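PDB 5KHL: hemin ABC transporter, periplasmic hemin-binding protein HutB from Vibrio cholerae, which probably binds heme in the periplasm and delivers it to the inner-membrane ABC transporter for import into the cell. Local coordinates for residues G247-L250 with L256-L259. Sequence-based numbering, arbitrary orientation.
Sequences GHAL and LKSL
A249 and S258 meet where the loop after strand 242-244 turns back against the first turn of the last helix, 256-269. Their CA atoms lie 4.2 Å apart. The methyl of A249 points at the helix backbone, with CB 3.5 Å from S258 N. With chi1 at -166°, K257 CG swings to the side of its own carbonyl carbon and lies alongside this methyl, 3.7 Å from A249 CB. The chain then bends, and its amine has a weak, long ion pair with D246, just before the loop segment.

S258 supplies the polar link. Its OG donates a hydrogen bond of 2.8 Å to A249 O. The C=O...OG angle is 126°, and the donor sits 28° off the carbonyl plane. OG also accepts a hydrogen bond from G255 N, just before the helix, and another of 3.1 Å from a water. That water reaches H248 O only weakly, at 3.5 Å. Three partners thus grip one buried hydroxyl, which ties the loop to the helix start.

The carboxylate of E28, on helix 24-32, accepts hydrogen bonds from L256 N through OE2 and K257 N through OE1. I175 of helix 171-178 touches S258. The contact lies near the centre of the chain. Strand 242-244, an edge strand of the mixed sheet, leads through this loop into the final helix, a strand-to-helix connection common in the alpha/beta lobes of Peripla_BP_2 proteins.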
# COMPACT_ATOMS: atom_id res chain seq x y z
N GLY A 247 4.94 -1.46 5.28
CA GLY A 247 3.53 -1.82 5.18
C GLY A 247 2.61 -0.75 4.63
O GLY A 247 1.52 -1.05 4.12
N HIS A 248 3.05 0.51 4.71
CA HIS A 248 2.29 1.63 4.18
C HIS A 248 2.25 1.65 2.66
O HIS A 248 1.38 2.30 2.06
CB HIS A 248 2.85 2.95 4.71
CG HIS A 248 2.62 3.14 6.18
ND1 HIS A 248 3.55 2.77 7.13
CD2 HIS A 248 1.55 3.62 6.86
CE1 HIS A 248 3.07 3.03 8.34
NE2 HIS A 248 1.86 3.54 8.20
N ALA A 249 3.19 0.94 2.05
CA ALA A 249 3.29 0.86 0.59
C ALA A 249 2.36 -0.21 0.06
O ALA A 249 2.31 -0.45 -1.14
CB ALA A 249 4.73 0.57 0.16
N LEU A 250 1.64 -0.86 0.96
CA LEU A 250 0.78 -1.97 0.59
C LEU A 250 -0.69 -1.61 0.79
O LEU A 250 -1.59 -2.36 0.38
CB LEU A 250 1.12 -3.21 1.43
CG LEU A 250 2.57 -3.65 1.54
CD1 LEU A 250 2.64 -5.03 2.20
CD2 LEU A 250 3.29 -3.65 0.20
N LEU A 256 2.86 5.99 -4.13
CA LEU A 256 4.19 6.57 -4.31
C LEU A 256 5.22 5.84 -3.46
O LEU A 256 6.34 5.57 -3.93
CB LEU A 256 4.17 8.05 -3.95
CG LEU A 256 3.10 8.87 -4.68
CD1 LEU A 256 3.26 10.34 -4.36
CD2 LEU A 256 3.14 8.64 -6.20
N LYS A 257 4.84 5.52 -2.23
CA LYS A 257 5.65 4.68 -1.34
C LYS A 257 5.90 3.29 -1.94
O LYS A 257 7.00 2.75 -1.81
CB LYS A 257 4.97 4.56 0.03
CG LYS A 257 5.86 4.01 1.13
CD LYS A 257 7.01 4.97 1.45
CE LYS A 257 8.27 4.21 1.88
NZ LYS A 257 8.07 3.40 3.10
N SER A 258 4.88 2.71 -2.57
CA SER A 258 5.01 1.42 -3.24
C SER A 258 6.14 1.46 -4.26
O SER A 258 7.01 0.60 -4.26
CB SER A 258 3.71 1.03 -3.94
OG SER A 258 2.58 1.45 -3.22
N LEU A 259 6.10 2.47 -5.11
CA LEU A 259 7.13 2.67 -6.12
C LEU A 259 8.54 2.86 -5.52
O LEU A 259 9.52 2.32 -6.05
CB LEU A 259 6.77 3.88 -6.99
CG LEU A 259 5.45 3.81 -7.77
CD1 LEU A 259 5.49 4.78 -8.93
CD2 LEU A 259 5.17 2.40 -8.28
O HOH W 1 1.93 3.60 -1.13